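Alginate lyase (PDB 3NNB) probably depolymerises alginate, the uronic acid polysaccharide of brown algae, by cleaving its glycosidic linkages through beta-elimination. Local coordinates at residues A15-K20 and Y115-D120; P144-G149 and T200-W205. One frame throughout, in Å; residues are numbered along the deposited sequence.

Contact 1. Residues A15-K20 and Y115-D120; sequences AKVKEK and YYFSGD
Lys18 holds on to Tyr116 twice over: its chain lies across the phenol ring while its ammonium group bonds to the backbone carbonyl of the same residue. Extended from CB onward, with CG anti to the backbone N (chi1 178°), the lysine brings CD over one ring face, 3.7 Å from the Tyr116 centroid in a CH-pi contact. NZ goes on past the ring to Tyr116 O at 2.7 Å, in the carbonyl plane, and stays close enough to the ring for an off-centre cation-pi contact. Both segments are ends of helices, 11-19 and 98-118, packed beside each other in what is probably the alpha/alpha-toroid type of fold seen in related alginate lyases. Near the end of helix 98-118 the amide of Asp120 turns to Ser118 OG (3.0 Å), forming an ST turn. A water links NZ (3.0 Å) to Tyr115 O. At its other end the tyrosine puts OH 3.4 Å from Ala15 CA. Phe117 lies alongside, its CE1 edge 3.6 Å from Val17 CG1; Leu14 of helix 11-19 and Leu33 of helix 27-41 also touch this ring.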
loop_
_atom_site.group_PDB
_atom_site.type_symbol
_atom_site.label_atom_id
_atom_site.label_comp_id
_atom_site.label_asym_id
_atom_site.label_seq_id
_atom_site.Cartn_x
_atom_site.Cartn_y
_atom_site.Cartn_z
ATOM N N ALA A 15 17.185 -4.134 -10.375
ATOM C CA ALA A 15 18.622 -3.947 -10.601
ATOM C C ALA A 15 18.917 -3.890 -12.082
ATOM O O ALA A 15 19.799 -3.120 -12.500
ATOM C CB ALA A 15 19.447 -5.059 -9.899
ATOM N N LYS A 16 18.213 -4.683 -12.884
ATOM C CA LYS A 16 18.434 -4.653 -14.329
ATOM C C LYS A 16 17.887 -3.388 -14.962
ATOM O O LYS A 16 18.500 -2.810 -15.862
ATOM C CB LYS A 16 17.877 -5.913 -15.022
ATOM C CG LYS A 16 18.556 -7.170 -14.574
ATOM C CD LYS A 16 17.967 -8.399 -15.224
ATOM C CE LYS A 16 18.845 -9.605 -14.877
ATOM N NZ LYS A 16 18.266 -10.908 -15.305
ATOM N N VAL A 17 16.734 -2.920 -14.489
ATOM C CA VAL A 17 16.202 -1.666 -14.972
ATOM C C VAL A 17 17.175 -0.532 -14.637
ATOM O O VAL A 17 17.369 0.345 -15.445
ATOM C CB VAL A 17 14.785 -1.357 -14.386
ATOM C CG1 VAL A 17 14.300 0.041 -14.836
ATOM C CG2 VAL A 17 13.771 -2.427 -14.781
ATOM N N LYS A 18 17.774 -0.566 -13.443
ATOM C CA LYS A 18 18.760 0.445 -13.047
ATOM C C LYS A 18 19.972 0.414 -13.991
ATOM O O LYS A 18 20.430 1.474 -14.454
ATOM C CB LYS A 18 19.227 0.248 -11.580
ATOM C CG LYS A 18 20.317 1.296 -11.140
ATOM C CD LYS A 18 20.854 1.055 -9.749
ATOM C CE LYS A 18 22.086 1.927 -9.501
ATOM N NZ LYS A 18 22.308 2.266 -8.061
ATOM N N GLU A 19 20.485 -0.785 -14.288
ATOM C CA GLU A 19 21.649 -0.866 -15.218
ATOM C C GLU A 19 21.273 -0.216 -16.558
ATOM O O GLU A 19 22.103 0.433 -17.210
ATOM C CB GLU A 19 22.087 -2.312 -15.494
ATOM C CG GLU A 19 22.696 -3.057 -14.353
ATOM C CD GLU A 19 23.120 -4.519 -14.747
ATOM O OE1 GLU A 19 22.356 -5.266 -15.422
ATOM O OE2 GLU A 19 24.232 -4.925 -14.363
ATOM N N LYS A 20 20.028 -0.456 -16.986
ATOM C CA LYS A 20 19.520 -0.030 -18.283
ATOM C C LYS A 20 18.730 1.287 -18.199
ATOM O O LYS A 20 17.988 1.598 -19.087
ATOM C CB LYS A 20 18.633 -1.152 -18.861
ATOM C CG LYS A 20 19.419 -2.442 -19.145
ATOM C CD LYS A 20 18.514 -3.616 -19.432
ATOM C CE LYS A 20 17.849 -3.508 -20.780
ATOM N NZ LYS A 20 16.972 -4.720 -21.145
ATOM N N TYR A 115 17.210 8.295 -5.775
ATOM C CA TYR A 115 18.582 8.026 -5.369
ATOM C C TYR A 115 19.117 6.692 -5.999
ATOM O O TYR A 115 20.243 6.615 -6.519
ATOM C CB TYR A 115 18.711 7.973 -3.847
ATOM C CG TYR A 115 20.070 7.480 -3.442
ATOM C CD1 TYR A 115 21.173 8.330 -3.509
ATOM C CD2 TYR A 115 20.276 6.169 -3.076
ATOM C CE1 TYR A 115 22.455 7.857 -3.231
ATOM C CE2 TYR A 115 21.549 5.707 -2.766
ATOM C CZ TYR A 115 22.619 6.542 -2.864
ATOM O OH TYR A 115 23.869 6.066 -2.535
ATOM N N TYR A 116 18.308 5.645 -5.975
ATOM C CA TYR A 116 18.715 4.352 -6.505
ATOM C C TYR A 116 19.096 4.436 -7.962
ATOM O O TYR A 116 20.146 3.909 -8.375
ATOM C CB TYR A 116 17.588 3.336 -6.307
ATOM C CG TYR A 116 17.962 1.942 -6.731
ATOM C CD1 TYR A 116 19.035 1.280 -6.134
ATOM C CD2 TYR A 116 17.246 1.276 -7.719
ATOM C CE1 TYR A 116 19.367 -0.033 -6.542
ATOM C CE2 TYR A 116 17.574 -0.030 -8.118
ATOM C CZ TYR A 116 18.630 -0.658 -7.514
ATOM O OH TYR A 116 18.965 -1.938 -7.919
ATOM N N PHE A 117 18.266 5.114 -8.749
ATOM C CA PHE A 117 18.466 5.153 -10.194
ATOM C C PHE A 117 19.578 6.125 -10.601
ATOM O O PHE A 117 20.262 5.884 -11.609
ATOM C CB PHE A 117 17.153 5.471 -10.914
ATOM C CG PHE A 117 16.281 4.253 -11.103
ATOM C CD1 PHE A 117 16.519 3.368 -12.143
ATOM C CD2 PHE A 117 15.256 3.970 -10.238
ATOM C CE1 PHE A 117 15.727 2.235 -12.295
ATOM C CE2 PHE A 117 14.474 2.827 -10.381
ATOM C CZ PHE A 117 14.712 1.967 -11.405
ATOM N N SER A 118 19.737 7.229 -9.858
ATOM C CA SER A 118 20.625 8.326 -10.256
ATOM C C SER A 118 21.946 8.354 -9.514
ATOM O O SER A 118 22.935 8.922 -10.022
ATOM C CB SER A 118 19.947 9.700 -10.073
ATOM O OG SER A 118 19.862 10.036 -8.693
ATOM N N GLY A 119 21.977 7.800 -8.301
ATOM C CA GLY A 119 23.079 7.966 -7.390
ATOM C C GLY A 119 23.296 9.351 -6.830
ATOM O O GLY A 119 24.299 9.587 -6.138
ATOM N N ASP A 120 22.363 10.274 -7.073
ATOM C CA ASP A 120 22.512 11.646 -6.571
ATOM C C ASP A 120 22.135 11.703 -5.105
ATOM O O ASP A 120 20.955 11.535 -4.740
ATOM C CB ASP A 120 21.647 12.590 -7.389
ATOM C CG ASP A 120 22.022 14.053 -7.189
ATOM O OD1 ASP A 120 22.501 14.416 -6.086
ATOM O OD2 ASP A 120 21.856 14.827 -8.165
HETATM O O HOH W 1 22.439 4.597 -6.194
#

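Contact 2. Residues P144-G149 and T200-W205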
loop_
_atom_site.group_PDB
_atom_site.type_symbol
_atom_site.label_atom_id
_atom_site.label_comp_id
_atom_site.label_asym_id
_atom_site.label_seq_id
_atom_site.Cartn_x
_atom_site.Cartn_y
_atom_site.Cartn_z
ATOM N N PRO A 144 4.337 5.315 17.441
ATOM C CA PRO A 144 4.204 4.104 16.628
ATOM C C PRO A 144 2.971 3.248 16.998
ATOM O O PRO A 144 3.102 2.125 17.491
ATOM C CB PRO A 144 5.525 3.357 16.892
ATOM C CG PRO A 144 5.862 3.765 18.259
ATOM C CD PRO A 144 5.469 5.204 18.389
ATOM N N HIS A 145 1.793 3.807 16.719
ATOM C CA HIS A 145 0.507 3.129 16.891
ATOM C C HIS A 145 -0.565 3.886 16.132
ATOM O O HIS A 145 -0.386 5.033 15.766
ATOM C CB HIS A 145 0.111 3.036 18.357
ATOM C CG HIS A 145 -0.234 4.351 18.973
ATOM N ND1 HIS A 145 -1.506 4.902 18.897
ATOM C CD2 HIS A 145 0.519 5.226 19.672
ATOM C CE1 HIS A 145 -1.511 6.054 19.533
ATOM N NE2 HIS A 145 -0.297 6.280 20.000
ATOM N N LEU A 146 -1.687 3.214 15.894
ATOM C CA LEU A 146 -2.819 3.807 15.197
ATOM C C LEU A 146 -4.105 3.621 16.036
ATOM O O LEU A 146 -5.177 3.351 15.515
ATOM C CB LEU A 146 -2.952 3.209 13.776
ATOM C CG LEU A 146 -1.945 3.797 12.762
ATOM C CD1 LEU A 146 -0.676 2.964 12.821
ATOM C CD2 LEU A 146 -2.497 3.794 11.364
ATOM N N THR A 147 -4.016 3.877 17.351
ATOM C CA THR A 147 -5.188 3.852 18.207
ATOM C C THR A 147 -6.279 4.802 17.728
ATOM O O THR A 147 -7.480 4.503 17.896
ATOM C CB THR A 147 -4.783 4.121 19.680
ATOM O OG1 THR A 147 -3.848 3.112 20.047
ATOM C CG2 THR A 147 -6.030 4.075 20.621
ATOM N N TYR A 148 -5.882 5.916 17.095
ATOM C CA TYR A 148 -6.845 6.920 16.636
ATOM C C TYR A 148 -6.932 6.999 15.111
ATOM O O TYR A 148 -7.282 8.022 14.569
ATOM C CB TYR A 148 -6.577 8.264 17.305
ATOM C CG TYR A 148 -6.755 8.149 18.820
ATOM C CD1 TYR A 148 -8.032 8.212 19.383
ATOM C CD2 TYR A 148 -5.679 7.901 19.661
ATOM C CE1 TYR A 148 -8.217 8.045 20.761
ATOM C CE2 TYR A 148 -5.862 7.723 21.013
ATOM C CZ TYR A 148 -7.134 7.825 21.573
ATOM O OH TYR A 148 -7.323 7.634 22.956
ATOM N N GLY A 149 -6.573 5.892 14.443
ATOM C CA GLY A 149 -6.756 5.768 12.996
ATOM C C GLY A 149 -8.233 5.605 12.670
ATOM O O GLY A 149 -8.913 4.756 13.247
ATOM N N THR A 200 9.570 -1.655 14.942
ATOM C CA THR A 200 9.540 -2.733 15.968
ATOM C C THR A 200 8.407 -2.430 16.943
ATOM O O THR A 200 7.634 -3.318 17.283
ATOM C CB THR A 200 10.875 -2.842 16.715
ATOM O OG1 THR A 200 11.920 -3.284 15.819
ATOM C CG2 THR A 200 10.757 -3.774 17.894
ATOM N N GLN A 201 8.304 -1.162 17.368
ATOM C CA GLN A 201 7.243 -0.726 18.243
ATOM C C GLN A 201 5.876 -0.815 17.611
ATOM O O GLN A 201 4.910 -1.248 18.224
ATOM C CB GLN A 201 7.498 0.656 18.763
ATOM C CG GLN A 201 8.623 0.702 19.756
ATOM C CD GLN A 201 8.840 2.133 20.249
ATOM O OE1 GLN A 201 9.491 2.918 19.598
ATOM N NE2 GLN A 201 8.268 2.460 21.379
ATOM N N LEU A 202 5.775 -0.435 16.353
ATOM C CA LEU A 202 4.516 -0.620 15.635
ATOM C C LEU A 202 4.066 -2.078 15.597
ATOM O O LEU A 202 2.905 -2.368 15.841
ATOM C CB LEU A 202 4.640 -0.073 14.209
ATOM C CG LEU A 202 3.375 -0.206 13.359
ATOM C CD1 LEU A 202 2.188 0.643 13.918
ATOM C CD2 LEU A 202 3.621 0.071 11.889
ATOM N N VAL A 203 4.973 -2.989 15.265
ATOM C CA VAL A 203 4.681 -4.424 15.241
ATOM C C VAL A 203 4.238 -4.957 16.611
ATOM O O VAL A 203 3.232 -5.695 16.678
ATOM C CB VAL A 203 5.828 -5.275 14.648
ATOM C CG1 VAL A 203 5.511 -6.828 14.874
ATOM C CG2 VAL A 203 6.024 -4.938 13.119
ATOM N N GLU A 204 4.899 -4.508 17.670
ATOM C CA GLU A 204 4.456 -4.814 19.028
ATOM C C GLU A 204 3.027 -4.345 19.277
ATOM O O GLU A 204 2.235 -5.070 19.866
ATOM C CB GLU A 204 5.403 -4.191 20.053
ATOM C CG GLU A 204 6.720 -4.948 20.120
ATOM C CD GLU A 204 7.732 -4.313 21.044
ATOM O OE1 GLU A 204 7.590 -3.148 21.426
ATOM O OE2 GLU A 204 8.694 -5.021 21.359
ATOM N N TRP A 205 2.709 -3.125 18.848
ATOM C CA TRP A 205 1.369 -2.621 19.000
ATOM C C TRP A 205 0.394 -3.451 18.165
ATOM O O TRP A 205 -0.725 -3.744 18.626
ATOM C CB TRP A 205 1.333 -1.138 18.594
ATOM C CG TRP A 205 -0.010 -0.539 18.680
ATOM C CD1 TRP A 205 -0.635 -0.087 19.813
ATOM C CD2 TRP A 205 -0.941 -0.377 17.613
ATOM N NE1 TRP A 205 -1.896 0.374 19.500
ATOM C CE2 TRP A 205 -2.121 0.195 18.165
ATOM C CE3 TRP A 205 -0.923 -0.692 16.251
ATOM C CZ2 TRP A 205 -3.243 0.453 17.394
ATOM C CZ3 TRP A 205 -2.029 -0.407 15.491
ATOM C CH2 TRP A 205 -3.186 0.154 16.070
HETATM O O HOH W 2 -4.408 0.554 21.005
#
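Gln201 meets the loop first, setting its CB 3.5 Å from CG of Pro144, so that the proline ring rests on the aliphatic base of the glutamine side chain. One residue on, Leu202 turns into the protein. Its CG is anti to the backbone N (chi1 -180°), which carries CD1 to within 3.8 Å of Leu146 CD1, while Tyr233 of helix 221-236 packs on the same leucine. A turn further along helix 189-208 comes Trp205, whose indole lies flat beneath the loop backbone. His145 CB sits 3.4 Å from the centroid of the five-membered ring, almost exactly on its normal, as a CH-pi contact; over the same face, Leu146 N comes 3.4 Å from CH2 at the far end of the six-membered ring. The loop then runs through a type I beta turn, Leu146 to Gly149, that overlaps the start of the short strand 148-151, so the contact joins this loop to helix 189-208. At the indole's polar corner a water accepts from Trp205 NE1 (2.9 Å) and also bonds Thr147 OG1 (2.8 Å). The imidazole plane lies at 48° to the five-membered ring, obliquely; Thr147 N donates to His145 ND1 in the imidazole plane at 3.1 Å, and NE2 bonds Asp62. The indole thus meets the His145 side chain mainly at CB, and hydrogen bonds at ND1 and NE2 set how the imidazole is turned.

The two contacts follow one another along the chain and do not touch: their centres are 33 Å apart and their nearest atoms about 22 Å. Contact 1 lies toward the periphery, 23 Å from the centre of the chain, and contact 2 somewhat further in, at 17 Å. The bound sodium ion, held by Glu182, Ser184 and Phe187, is about 12 Å from the Tyr116 side chain, and Tyr115 reaches toward that site by touching Ser184 and bonding Asn183. Helix 189-208, which carries 200-205 of contact 2, begins just after the sodium-binding residues, so the metal loop leads directly into the helix that packs against 144-149.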